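Local coordinates for protein inosine-uridine preferring nucleoside hydrolase (Gardnerella vaginalis 315-A, PDB 6BA1) that belongs to the inosine-uridine preferring nucleoside hydrolase family and binds a calcium ion at a site formed by a mainly parallel alpha/beta fold, at residues A[13-18]-A[225-230]; A[48-53]-A[91-96]; A[116-121]-A[144-149]; A[112-117]-A[137-142]; A[265-270]-A[290-295]. All coordinates share one frame; numbering follows the deposited sequence.

Contact 1. Residues A[13-18]-A[225-230]; sequences TGVDDT and DMTDFY. With CA (calcium ion), chain S.
Gly-14 and Val-15 meet helix 218-237 where the loop after the first strand turns into helix 15-25. Gly-14 holds the N-cap position, follows a peptide bond modelled as cis and has a positive phi. Val-15 carries the apolar half of the contact. With CG1 anti to the backbone N (chi1 179°), this branch is laid between Met-226 and Tyr-230, 3.8 Å from SD of Met-226. It is also 3.6 Å from CG of Tyr-230 and makes an off-centre CH-pi contact, 4.1 Å from CG1 to the ring centroid and 29° off the normal, while CB covers the same ring. Asp-16 comes next and reaches the far end of that tyrosine: OH of Tyr-230 gives a weak hydrogen bond to OD2 of Asp-16, 2.5 Å away, with the carboxylate turned almost perpendicular to the ring (86°). Its neighbour Asp-17 faces the metal, and OD1 of Asp-17 binds the calcium ion at 2.5 Å; Asp-12, Thr-130 and Asp-248 supply the other protein ligands. Thr-18 turns back toward Met-226, although the placement of both side-chain ends in the model is doubtful. Asp-12, Asp-16 and Asp-17 belong to the aspartate-rich DxDxxxDD signature of nucleoside hydrolases. Asp-16 does not bind the ion itself but stands next to Asp-17, and Tyr-230 backs it from behind. Chemically, apolar packing of Val-15 between Met-226 and Tyr-230, with one weak phenol-carboxylate bond, is consistent with holding the start of helix 15-25, and with it Asp-17, beside the calcium ion.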
# COMPACT_ATOMS: atom_id res chain seq x y z
N THR A 13 -18.73 17.67 11.22
CA THR A 13 -18.16 18.37 12.38
C THR A 13 -18.77 17.94 13.73
O THR A 13 -19.90 18.30 14.01
CB THR A 13 -18.35 19.90 12.20
OG1 THR A 13 -18.26 20.25 10.81
CG2 THR A 13 -17.30 20.65 12.99
N GLY A 14 -18.07 17.19 14.60
CA GLY A 14 -16.73 16.60 14.39
C GLY A 14 -15.65 17.30 15.19
O GLY A 14 -15.45 18.50 15.04
N VAL A 15 -14.93 16.54 16.02
CA VAL A 15 -13.91 17.10 16.92
C VAL A 15 -12.65 17.47 16.17
O VAL A 15 -12.22 18.63 16.20
CB VAL A 15 -13.55 16.16 18.09
CG1 VAL A 15 -12.48 16.78 18.98
CG2 VAL A 15 -14.80 15.83 18.91
N ASP A 16 -12.05 16.49 15.50
CA ASP A 16 -10.90 16.75 14.62
C ASP A 16 -11.29 17.68 13.46
O ASP A 16 -10.47 18.46 12.99
CB ASP A 16 -10.19 15.46 14.11
CG ASP A 16 -11.13 14.32 13.77
OD1 ASP A 16 -12.11 14.51 13.01
OD2 ASP A 16 -10.90 13.19 14.27
N ASP A 17 -12.55 17.62 13.05
CA ASP A 17 -13.07 18.51 12.01
C ASP A 17 -13.01 19.99 12.41
O ASP A 17 -12.71 20.83 11.55
CB ASP A 17 -14.48 18.10 11.60
CG ASP A 17 -14.51 16.74 10.89
OD1 ASP A 17 -14.45 15.68 11.55
OD2 ASP A 17 -14.59 16.72 9.64
N THR A 18 -13.26 20.33 13.67
CA THR A 18 -13.12 21.74 14.12
C THR A 18 -11.67 22.16 14.25
O THR A 18 -11.35 23.34 14.12
CB THR A 18 -13.79 22.07 15.46
OG1 THR A 18 -13.06 21.48 16.53
CG2 THR A 18 -15.23 21.65 15.48
N ASP A 225 -11.34 22.13 26.26
CA ASP A 225 -12.44 21.29 26.77
C ASP A 225 -12.87 20.22 25.76
O ASP A 225 -13.13 19.07 26.13
CB ASP A 225 -13.68 22.15 27.13
CG ASP A 225 -13.51 22.97 28.41
OD1 ASP A 225 -12.71 22.58 29.29
OD2 ASP A 225 -14.21 24.00 28.53
N MET A 226 -12.93 20.62 24.49
CA MET A 226 -13.39 19.76 23.41
C MET A 226 -12.45 18.58 23.15
O MET A 226 -12.88 17.43 23.18
CB MET A 226 -13.51 20.58 22.14
CG MET A 226 -14.09 19.83 20.95
SD MET A 226 -13.41 20.46 19.42
CE MET A 226 -14.86 20.25 18.40
N THR A 227 -11.19 18.89 22.89
CA THR A 227 -10.19 17.86 22.57
C THR A 227 -9.83 16.98 23.78
O THR A 227 -9.33 15.87 23.61
CB THR A 227 -8.92 18.47 21.96
OG1 THR A 227 -8.38 19.46 22.84
CG2 THR A 227 -9.22 19.13 20.63
N ASP A 228 -10.07 17.48 25.00
CA ASP A 228 -9.90 16.67 26.22
C ASP A 228 -10.97 15.57 26.35
O ASP A 228 -10.68 14.51 26.90
CB ASP A 228 -9.85 17.55 27.48
CG ASP A 228 -8.54 18.32 27.62
OD1 ASP A 228 -7.70 18.30 26.68
OD2 ASP A 228 -8.34 18.97 28.67
N PHE A 229 -12.18 15.82 25.86
CA PHE A 229 -13.20 14.76 25.71
C PHE A 229 -12.74 13.72 24.69
O PHE A 229 -12.90 12.52 24.90
CB PHE A 229 -14.56 15.35 25.28
CG PHE A 229 -15.68 14.33 25.26
CD1 PHE A 229 -15.87 13.50 24.14
CD2 PHE A 229 -16.54 14.19 26.34
CE1 PHE A 229 -16.89 12.58 24.11
CE2 PHE A 229 -17.57 13.26 26.32
CZ PHE A 229 -17.75 12.45 25.20
N TYR A 230 -12.18 14.22 23.59
CA TYR A 230 -11.64 13.41 22.50
C TYR A 230 -10.45 12.54 22.95
O TYR A 230 -10.33 11.39 22.51
CB TYR A 230 -11.24 14.34 21.36
CG TYR A 230 -10.85 13.73 20.03
CD1 TYR A 230 -11.73 12.91 19.32
CD2 TYR A 230 -9.63 14.04 19.44
CE1 TYR A 230 -11.38 12.38 18.08
CE2 TYR A 230 -9.27 13.54 18.19
CZ TYR A 230 -10.14 12.71 17.52
OH TYR A 230 -9.76 12.19 16.30
CA CA S . -13.96 13.59 10.21

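Contact 2. Residues A[48-53]-A[91-96]; sequences VRNALA and NGIGDV
A single side-chain amide, that of Asn-50, ties two separate loops to one helix: ND2 donates to O of Asn-91 at 2.8 Å and also to the backbone O of Thr-13 in the metal-site loop. The motif on the receiving side is an Asx turn at Asn-91, set in the loop between helices 82-88 and 110-121, while Asn-50 stands on helix 44-57, whose other flank packs on strand 64-67 through Val-65. The bond to Asn-91 is fairly straight (162° at the hydrogen), and its acceptor lies close to the amide plane of Asn-50. CG of Asn-50 is set anti to its carbonyl carbon, chi1 -60°, which sends the amide out from the helix toward the turn. Ile-93 closes the contact from the loop, laying CG1 and CD1 against the Asn-50 amide. Its CD1 also sits 3.5 Å from NH2 of Arg-49, whose long chain bends at chi3 while NH1 forms a salt bridge with Asp-100. Beyond, Ile-93 packs on Met-226 and Phe-222 of helix 218-237, so the loop is wedged between two helices. Within the turn, N of Ile-93 donates to OD1 of Asn-91 at 2.9 Å, approaching from above the plane of that amide carbonyl.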
# COMPACT_ATOMS: atom_id res chain seq x y z
N VAL A 48 -23.72 21.10 10.49
CA VAL A 48 -23.94 22.50 10.14
C VAL A 48 -24.09 23.40 11.38
O VAL A 48 -23.48 24.47 11.42
CB VAL A 48 -25.16 22.65 9.19
CG1 VAL A 48 -25.52 24.12 8.96
CG2 VAL A 48 -24.86 21.94 7.87
N ARG A 49 -24.89 22.97 12.37
CA ARG A 49 -25.06 23.75 13.61
C ARG A 49 -23.71 24.05 14.27
O ARG A 49 -23.47 25.18 14.73
CB ARG A 49 -25.93 23.03 14.64
CG ARG A 49 -26.35 23.92 15.82
CD ARG A 49 -26.56 23.16 17.12
NE ARG A 49 -25.34 22.88 17.88
CZ ARG A 49 -24.61 23.77 18.57
NH1 ARG A 49 -24.92 25.06 18.59
NH2 ARG A 49 -23.53 23.38 19.22
N ASN A 50 -22.86 23.04 14.31
CA ASN A 50 -21.55 23.13 14.94
C ASN A 50 -20.65 24.05 14.13
O ASN A 50 -20.02 24.95 14.68
CB ASN A 50 -20.92 21.73 15.06
CG ASN A 50 -21.77 20.78 15.89
OD1 ASN A 50 -22.81 21.17 16.45
ND2 ASN A 50 -21.34 19.53 15.98
N ALA A 51 -20.62 23.83 12.81
CA ALA A 51 -19.81 24.65 11.89
C ALA A 51 -20.10 26.14 12.05
O ALA A 51 -19.17 26.94 12.20
CB ALA A 51 -20.05 24.21 10.46
N LEU A 52 -21.38 26.50 12.04
CA LEU A 52 -21.81 27.89 12.20
C LEU A 52 -21.38 28.43 13.56
O LEU A 52 -20.73 29.47 13.63
CB LEU A 52 -23.32 28.02 12.04
CG LEU A 52 -23.91 27.76 10.65
CD1 LEU A 52 -25.39 27.40 10.75
CD2 LEU A 52 -23.69 28.95 9.72
N ALA A 53 -21.75 27.71 14.62
CA ALA A 53 -21.44 28.11 16.00
C ALA A 53 -19.94 28.28 16.28
O ALA A 53 -19.54 29.20 17.00
CB ALA A 53 -22.03 27.10 16.98
N ASN A 91 -23.45 15.87 20.83
CA ASN A 91 -23.41 17.08 20.00
C ASN A 91 -22.35 17.04 18.88
O ASN A 91 -22.46 17.79 17.92
CB ASN A 91 -23.27 18.35 20.86
CG ASN A 91 -21.97 18.40 21.66
OD1 ASN A 91 -21.10 17.55 21.52
ND2 ASN A 91 -21.84 19.41 22.52
N GLY A 92 -21.33 16.19 19.02
CA GLY A 92 -20.24 16.05 18.03
C GLY A 92 -19.08 17.02 18.25
O GLY A 92 -18.30 17.26 17.33
N ILE A 93 -18.98 17.55 19.47
CA ILE A 93 -18.05 18.64 19.81
C ILE A 93 -17.49 18.42 21.23
O ILE A 93 -17.38 19.35 22.03
CB ILE A 93 -18.77 20.03 19.78
CG1 ILE A 93 -19.87 20.12 18.73
CG2 ILE A 93 -17.78 21.15 19.54
CD1 ILE A 93 -20.69 21.40 18.85
N GLY A 94 -17.12 17.18 21.54
CA GLY A 94 -16.98 16.76 22.94
C GLY A 94 -18.39 16.68 23.49
O GLY A 94 -19.25 16.05 22.88
N ASP A 95 -18.65 17.31 24.62
CA ASP A 95 -20.02 17.65 24.99
C ASP A 95 -20.00 19.09 25.48
O ASP A 95 -20.66 19.44 26.46
CB ASP A 95 -20.59 16.66 26.02
CG ASP A 95 -21.11 15.38 25.38
OD1 ASP A 95 -21.87 15.47 24.39
OD2 ASP A 95 -20.78 14.29 25.88
N VAL A 96 -19.26 19.92 24.74
CA VAL A 96 -18.96 21.27 25.17
C VAL A 96 -20.12 22.17 24.76
O VAL A 96 -20.51 22.20 23.58
CB VAL A 96 -17.63 21.78 24.58
CG1 VAL A 96 -17.32 23.19 25.09
CG2 VAL A 96 -16.50 20.83 24.93

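Contact 3. Residues A[116-121]-A[144-149]; sequences DSVKKY and PEIKDE
Val-118, Lys-119 and Glu-149 make up most of the contact between the end of helix 110-121 and the short helix 146-149. Val-118 and Ile-146 form the buried part. CG1 of Val-118, anti to its backbone N with chi1 167°, touches CB of Glu-149 at 3.6 Å, while the other branch, CG2, meets CG2 of Ile-146 at 4.0 Å, the two side chains lying roughly perpendicular. Behind them, Val-118 also rests on Leu-125 of strand 125-129 and Ile-146 on helix 134-142, so this valine joins the surface contact to the packing of helices on the sheet. Lys-119 runs across the solvent-exposed side. Its chain bends at chi2 and then stretches out to bring NZ 2.9 Å from OE2 of Glu-145, a salt bridge whose hydrogen bond is weak. Glu-149, extended beyond CG, crosses the same lysine at a slant, with OE1 3.2 Å from CE of Lys-119 and 4.1 Å from its NZ, farther than a salt bridge allows. One ammonium group therefore lies near two carboxylates, paired directly with only the first of them. Such an arrangement probably lowers the mutual repulsion of Glu-145 and Glu-149, four residues apart, and the charged groups lie at the solvent side of the Val-118 packing.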
# COMPACT_ATOMS: atom_id res chain seq x y z
N ASP A 116 -20.07 25.66 -8.50
CA ASP A 116 -20.01 27.11 -8.73
C ASP A 116 -18.62 27.67 -8.35
O ASP A 116 -18.02 28.40 -9.14
CB ASP A 116 -21.13 27.82 -7.92
CG ASP A 116 -22.52 27.64 -8.50
OD1 ASP A 116 -22.67 27.20 -9.66
OD2 ASP A 116 -23.47 27.95 -7.77
N SER A 117 -18.13 27.29 -7.17
CA SER A 117 -16.80 27.72 -6.69
C SER A 117 -15.66 27.29 -7.61
O SER A 117 -14.68 28.02 -7.76
CB SER A 117 -16.54 27.20 -5.27
OG SER A 117 -17.42 27.78 -4.33
N VAL A 118 -15.79 26.11 -8.21
CA VAL A 118 -14.82 25.61 -9.19
C VAL A 118 -14.79 26.52 -10.42
O VAL A 118 -13.72 26.88 -10.89
CB VAL A 118 -15.11 24.14 -9.60
CG1 VAL A 118 -14.32 23.73 -10.84
CG2 VAL A 118 -14.80 23.20 -8.44
N LYS A 119 -15.97 26.88 -10.92
CA LYS A 119 -16.05 27.75 -12.09
C LYS A 119 -15.64 29.20 -11.80
O LYS A 119 -15.13 29.88 -12.69
CB LYS A 119 -17.43 27.66 -12.77
CG LYS A 119 -17.45 26.64 -13.91
CD LYS A 119 -18.58 25.62 -13.81
CE LYS A 119 -18.17 24.32 -14.51
NZ LYS A 119 -19.25 23.30 -14.60
N LYS A 120 -15.83 29.66 -10.56
CA LYS A 120 -15.39 31.01 -10.17
C LYS A 120 -13.88 31.09 -10.00
O LYS A 120 -13.21 31.87 -10.68
CB LYS A 120 -16.08 31.49 -8.88
CG LYS A 120 -15.80 32.95 -8.58
CD LYS A 120 -16.94 33.68 -7.86
CE LYS A 120 -16.67 35.16 -7.82
NZ LYS A 120 -17.91 35.96 -7.60
N TYR A 121 -13.35 30.27 -9.10
CA TYR A 121 -11.95 30.37 -8.67
C TYR A 121 -11.00 29.41 -9.38
O TYR A 121 -9.78 29.54 -9.22
CB TYR A 121 -11.86 30.22 -7.15
CG TYR A 121 -12.75 31.22 -6.43
CD1 TYR A 121 -12.50 32.59 -6.51
CD2 TYR A 121 -13.87 30.79 -5.71
CE1 TYR A 121 -13.33 33.51 -5.87
CE2 TYR A 121 -14.70 31.71 -5.07
CZ TYR A 121 -14.42 33.07 -5.15
OH TYR A 121 -15.23 33.97 -4.51
N PRO A 144 -18.85 16.80 -14.39
CA PRO A 144 -17.53 16.15 -14.48
C PRO A 144 -16.38 17.05 -14.94
O PRO A 144 -15.22 16.70 -14.73
CB PRO A 144 -17.76 14.99 -15.47
CG PRO A 144 -19.24 14.85 -15.60
CD PRO A 144 -19.80 16.22 -15.36
N GLU A 145 -16.68 18.20 -15.56
CA GLU A 145 -15.66 19.20 -15.95
C GLU A 145 -14.72 19.57 -14.79
O GLU A 145 -13.53 19.81 -15.01
CB GLU A 145 -16.28 20.52 -16.45
CG GLU A 145 -17.46 20.42 -17.41
CD GLU A 145 -18.80 20.60 -16.71
OE1 GLU A 145 -19.13 19.75 -15.87
OE2 GLU A 145 -19.51 21.58 -16.98
N ILE A 146 -15.29 19.63 -13.58
CA ILE A 146 -14.56 19.95 -12.34
C ILE A 146 -13.13 19.38 -12.31
O ILE A 146 -12.19 20.11 -12.00
CB ILE A 146 -15.33 19.42 -11.10
CG1 ILE A 146 -16.62 20.23 -10.86
CG2 ILE A 146 -14.48 19.48 -9.83
CD1 ILE A 146 -17.59 19.55 -9.91
N LYS A 147 -13.01 18.09 -12.63
CA LYS A 147 -11.73 17.35 -12.69
C LYS A 147 -10.53 18.22 -13.07
O LYS A 147 -9.57 18.36 -12.29
CB LYS A 147 -11.81 16.24 -13.75
CG LYS A 147 -12.72 15.07 -13.43
CD LYS A 147 -12.98 14.25 -14.70
CE LYS A 147 -14.06 13.21 -14.46
NZ LYS A 147 -14.13 12.19 -15.53
N ASP A 148 -10.62 18.82 -14.25
CA ASP A 148 -9.52 19.57 -14.85
C ASP A 148 -9.54 21.03 -14.40
O ASP A 148 -8.48 21.66 -14.28
CB ASP A 148 -9.59 19.46 -16.38
CG ASP A 148 -9.68 18.01 -16.87
OD1 ASP A 148 -8.90 17.16 -16.41
OD2 ASP A 148 -10.54 17.72 -17.72
N GLU A 149 -10.74 21.57 -14.15
CA GLU A 149 -10.91 22.96 -13.73
C GLU A 149 -10.42 23.25 -12.30
O GLU A 149 -9.84 24.31 -12.06
CB GLU A 149 -12.38 23.40 -13.90
CG GLU A 149 -12.85 23.54 -15.34
CD GLU A 149 -14.31 23.96 -15.46
OE1 GLU A 149 -15.19 23.18 -15.05
OE2 GLU A 149 -14.57 25.08 -15.97

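Contact 4. Residues A[112-117]-A[137-142]; sequences DFIIDS and AAALKK
Ile-114 and Ile-115 both reach the methyl group of Ala-139 where two successive helices of the alpha/beta fold, 110-121 and 134-142, pack together on one face of the sheet, with strand 125-129 between them in the chain. CG2 of Ile-114 and CG1 of Ile-115 each lie 4.2 Å from CB of Ala-139, and the axes of the short segments approach to 9.3 Å, crossing at -58°. One turn further along, CD1 of Ile-115 touches CD of Lys-142 at 3.9 Å, the two chains meeting at about a right angle. Lys-142 leaves its helix with CG anti to the backbone N and then bends at chi3 (-98°), which carries NZ past the isoleucine to Asp-112. There NZ forms a salt bridge with OD1 of Asp-112, 3.0 Å away, using the syn lone pair of that oxygen. The other carboxylate oxygen, OD2, has a weak hydrogen bond from Ser-109. In the next shell, Ile-146 packs against both Ile-115 and Ala-139, extending the apolar patch. On the sheet-facing side of helix 110-121, Phe-113 stacks on Tyr-66 and touches strand 31-37. Its carbonyl is gripped twice: N and OG of Ser-117 reach O of Phe-113 from opposite faces of the carbonyl plane, OG at 2.7 Å.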
# COMPACT_ATOMS: atom_id res chain seq x y z
N ASP A 112 -23.91 22.22 -5.40
CA ASP A 112 -23.87 23.36 -6.33
C ASP A 112 -22.86 24.43 -5.95
O ASP A 112 -22.29 25.07 -6.83
CB ASP A 112 -25.26 24.01 -6.47
CG ASP A 112 -26.28 23.09 -7.10
OD1 ASP A 112 -25.94 22.30 -8.00
OD2 ASP A 112 -27.46 23.18 -6.69
N PHE A 113 -22.65 24.63 -4.64
CA PHE A 113 -21.64 25.58 -4.16
C PHE A 113 -20.24 25.20 -4.61
O PHE A 113 -19.45 26.06 -5.01
CB PHE A 113 -21.68 25.70 -2.64
CG PHE A 113 -20.54 26.51 -2.07
CD1 PHE A 113 -20.34 27.83 -2.47
CD2 PHE A 113 -19.65 25.94 -1.16
CE1 PHE A 113 -19.28 28.58 -1.96
CE2 PHE A 113 -18.60 26.69 -0.64
CZ PHE A 113 -18.42 28.01 -1.05
N ILE A 114 -19.94 23.90 -4.55
CA ILE A 114 -18.66 23.37 -5.01
C ILE A 114 -18.50 23.62 -6.51
O ILE A 114 -17.51 24.20 -6.95
CB ILE A 114 -18.51 21.87 -4.67
CG1 ILE A 114 -18.37 21.68 -3.15
CG2 ILE A 114 -17.31 21.24 -5.38
CD1 ILE A 114 -18.68 20.28 -2.66
N ILE A 115 -19.51 23.20 -7.28
CA ILE A 115 -19.48 23.32 -8.75
C ILE A 115 -19.30 24.79 -9.15
O ILE A 115 -18.48 25.11 -10.01
CB ILE A 115 -20.76 22.76 -9.40
CG1 ILE A 115 -20.89 21.25 -9.14
CG2 ILE A 115 -20.78 23.02 -10.90
CD1 ILE A 115 -22.31 20.73 -9.23
N ASP A 116 -20.07 25.66 -8.50
CA ASP A 116 -20.01 27.11 -8.73
C ASP A 116 -18.62 27.67 -8.35
O ASP A 116 -18.02 28.40 -9.14
CB ASP A 116 -21.13 27.82 -7.92
CG ASP A 116 -22.52 27.64 -8.50
OD1 ASP A 116 -22.67 27.20 -9.66
OD2 ASP A 116 -23.47 27.95 -7.77
N SER A 117 -18.13 27.29 -7.17
CA SER A 117 -16.80 27.72 -6.69
C SER A 117 -15.66 27.29 -7.61
O SER A 117 -14.68 28.02 -7.76
CB SER A 117 -16.54 27.20 -5.27
OG SER A 117 -17.42 27.78 -4.33
N ALA A 137 -18.56 13.45 -4.87
CA ALA A 137 -18.99 12.42 -5.82
C ALA A 137 -20.21 12.89 -6.61
O ALA A 137 -20.26 12.74 -7.84
CB ALA A 137 -19.32 11.14 -5.10
N ALA A 138 -21.20 13.43 -5.90
CA ALA A 138 -22.39 14.02 -6.52
C ALA A 138 -22.05 15.25 -7.38
O ALA A 138 -22.69 15.48 -8.41
CB ALA A 138 -23.41 14.39 -5.45
N ALA A 139 -21.05 16.03 -6.95
CA ALA A 139 -20.58 17.19 -7.71
C ALA A 139 -19.93 16.77 -9.03
O ALA A 139 -20.27 17.29 -10.09
CB ALA A 139 -19.60 18.01 -6.89
N LEU A 140 -18.99 15.82 -8.95
CA LEU A 140 -18.33 15.25 -10.13
C LEU A 140 -19.31 14.50 -11.05
O LEU A 140 -19.15 14.52 -12.27
CB LEU A 140 -17.19 14.32 -9.73
CG LEU A 140 -15.91 15.03 -9.28
CD1 LEU A 140 -15.07 14.14 -8.39
CD2 LEU A 140 -15.10 15.51 -10.49
N LYS A 141 -20.28 13.83 -10.44
CA LYS A 141 -21.41 13.24 -11.17
C LYS A 141 -22.14 14.32 -12.00
O LYS A 141 -22.16 14.23 -13.23
CB LYS A 141 -22.35 12.52 -10.18
CG LYS A 141 -23.76 12.18 -10.65
CD LYS A 141 -23.86 10.88 -11.40
CE LYS A 141 -25.33 10.63 -11.74
NZ LYS A 141 -25.61 9.24 -12.19
N LYS A 142 -22.69 15.33 -11.33
CA LYS A 142 -23.46 16.39 -12.00
C LYS A 142 -22.62 17.23 -12.98
O LYS A 142 -23.10 17.58 -14.06
CB LYS A 142 -24.15 17.32 -10.99
CG LYS A 142 -25.17 18.27 -11.62
CD LYS A 142 -25.70 19.34 -10.68
CE LYS A 142 -27.05 18.96 -10.10
NZ LYS A 142 -27.59 20.04 -9.21

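Contact 5. Residues A[265-270]-A[290-295]; sequences PINMQV and PVKTMQ
Asn-267 spans the gap to residues 291-293 with both ends of its amide. CG stands anti to the carbonyl carbon (chi1 -71°), which swings the amide over the facing chain. ND2 then donates to O of Val-291 at 3.0 Å, with the acceptor lying in the amide plane, and has a weak second bond to O of Arg-286. OD1 accepts two bonds from one face of its plane, from N of Thr-293 at 3.1 Å and from OG1 of the same residue at 3.1 Å. The threonine can grip twice because OG1 sits between its own N and carbonyl carbon (chi1 56°), on the side of its N-H. CG of Lys-292 lies 3.7 Å from CB of Pro-265, and the bend at chi2 then brings CD close to the Asn-267 amide; its NZ is held by O of Leu-287 and of Asp-289. On the inner side, SD of Met-294 meets CB of Met-268 at 3.8 Å, the two chains roughly perpendicular, and both residues pack on Phe-185. Ile-266 packs on Thr-161 of the second subunit. One backbone bond, N of Ile-266 to O of Met-294, 3.1 Å, joins the chains nearby. Beside it, Pro-265 and Gln-295 form an antiparallel non-hydrogen-bonded pair, the junction of strands 261-265 and 295-300 at the antiparallel edge of the main sheet.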
# COMPACT_ATOMS: atom_id res chain seq x y z
N PRO A 265 3.22 8.76 -5.85
CA PRO A 265 2.39 8.86 -7.06
C PRO A 265 1.78 7.52 -7.43
O PRO A 265 2.51 6.55 -7.61
CB PRO A 265 3.38 9.33 -8.13
CG PRO A 265 4.41 10.09 -7.36
CD PRO A 265 4.54 9.38 -6.04
N ILE A 266 0.46 7.46 -7.53
CA ILE A 266 -0.24 6.19 -7.71
C ILE A 266 -1.69 6.37 -8.17
O ILE A 266 -2.46 7.05 -7.52
CB ILE A 266 -0.22 5.36 -6.39
CG1 ILE A 266 -0.89 3.99 -6.58
CG2 ILE A 266 -0.86 6.12 -5.23
CD1 ILE A 266 -0.74 3.09 -5.37
N ASN A 267 -2.04 5.76 -9.30
CA ASN A 267 -3.43 5.70 -9.74
C ASN A 267 -4.20 4.76 -8.81
O ASN A 267 -3.83 3.59 -8.67
CB ASN A 267 -3.52 5.24 -11.20
CG ASN A 267 -3.04 6.30 -12.18
OD1 ASN A 267 -3.71 7.30 -12.40
ND2 ASN A 267 -1.89 6.07 -12.78
N MET A 268 -5.26 5.27 -8.20
CA MET A 268 -5.97 4.61 -7.10
C MET A 268 -7.41 4.24 -7.44
O MET A 268 -7.97 4.67 -8.45
CB MET A 268 -5.99 5.52 -5.88
CG MET A 268 -4.65 5.71 -5.20
SD MET A 268 -4.20 4.35 -4.14
CE MET A 268 -5.54 4.35 -2.95
N GLN A 269 -7.99 3.44 -6.56
CA GLN A 269 -9.41 3.07 -6.60
C GLN A 269 -9.86 2.80 -5.17
O GLN A 269 -9.05 2.82 -4.24
CB GLN A 269 -9.63 1.82 -7.46
CG GLN A 269 -8.85 0.58 -7.02
CD GLN A 269 -9.33 -0.71 -7.67
OE1 GLN A 269 -9.03 -0.99 -8.82
NE2 GLN A 269 -10.07 -1.51 -6.92
N VAL A 270 -11.15 2.55 -5.01
CA VAL A 270 -11.68 2.03 -3.76
C VAL A 270 -12.46 0.78 -4.10
O VAL A 270 -13.20 0.73 -5.09
CB VAL A 270 -12.58 3.05 -3.03
CG1 VAL A 270 -13.21 2.43 -1.78
CG2 VAL A 270 -11.77 4.29 -2.67
N PRO A 290 1.86 5.88 -17.02
CA PRO A 290 2.83 6.73 -16.29
C PRO A 290 2.22 7.97 -15.64
O PRO A 290 2.79 8.47 -14.67
CB PRO A 290 3.84 7.15 -17.36
CG PRO A 290 3.44 6.48 -18.63
CD PRO A 290 2.03 6.01 -18.48
N VAL A 291 1.10 8.45 -16.17
CA VAL A 291 0.41 9.62 -15.63
C VAL A 291 -0.35 9.20 -14.37
O VAL A 291 -1.34 8.46 -14.45
CB VAL A 291 -0.57 10.24 -16.66
CG1 VAL A 291 -1.30 11.44 -16.06
CG2 VAL A 291 0.18 10.64 -17.93
N LYS A 292 0.12 9.68 -13.22
CA LYS A 292 -0.49 9.35 -11.92
C LYS A 292 -1.49 10.43 -11.49
O LYS A 292 -1.11 11.58 -11.24
CB LYS A 292 0.61 9.16 -10.87
CG LYS A 292 1.69 8.13 -11.22
CD LYS A 292 1.08 6.79 -11.66
CE LYS A 292 2.08 5.67 -11.71
NZ LYS A 292 1.40 4.39 -12.05
N THR A 293 -2.77 10.05 -11.39
CA THR A 293 -3.86 11.00 -11.14
C THR A 293 -3.85 11.57 -9.72
O THR A 293 -4.09 12.76 -9.54
CB THR A 293 -5.25 10.36 -11.40
OG1 THR A 293 -5.42 9.17 -10.60
CG2 THR A 293 -5.41 10.01 -12.89
N MET A 294 -3.59 10.73 -8.72
CA MET A 294 -3.52 11.16 -7.33
C MET A 294 -2.30 10.62 -6.59
O MET A 294 -1.58 9.80 -7.13
CB MET A 294 -4.83 10.81 -6.60
CG MET A 294 -5.25 9.37 -6.59
SD MET A 294 -6.90 9.20 -5.85
CE MET A 294 -6.50 9.32 -4.10
N GLN A 295 -2.08 11.12 -5.38
CA GLN A 295 -0.87 10.83 -4.60
C GLN A 295 -1.26 10.49 -3.17
O GLN A 295 -2.01 11.23 -2.55
CB GLN A 295 0.07 12.04 -4.60
CG GLN A 295 0.11 12.81 -5.91
CD GLN A 295 1.25 13.80 -5.98
OE1 GLN A 295 1.63 14.40 -4.97
NE2 GLN A 295 1.81 13.99 -7.19

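Overall arrangement
From the N terminus, contact 1 closes the longest loop, joining the end of the first strand and helix 15-25 to helix 218-237, and contacts 2, 3 and 4 nest inside it. Contact 2 closes first and touches contact 1 through the bonds of Gly-92 to Gly-14 and of Asn-50 to Thr-13, which join loop 91-96 and helix 44-57 to the metal-site loop. Contacts 4 and 3 both start on helix 110-121 and overlap, closing in turn on helices 134-142 and 146-149; Ile-146 of contact 3 packs on Ala-139 and Ile-115 of contact 4. Contact 5 follows in series, joining the antiparallel sheet edge to its return loop; its centre lies about 32 Å from that of contact 1, across the chain's centre.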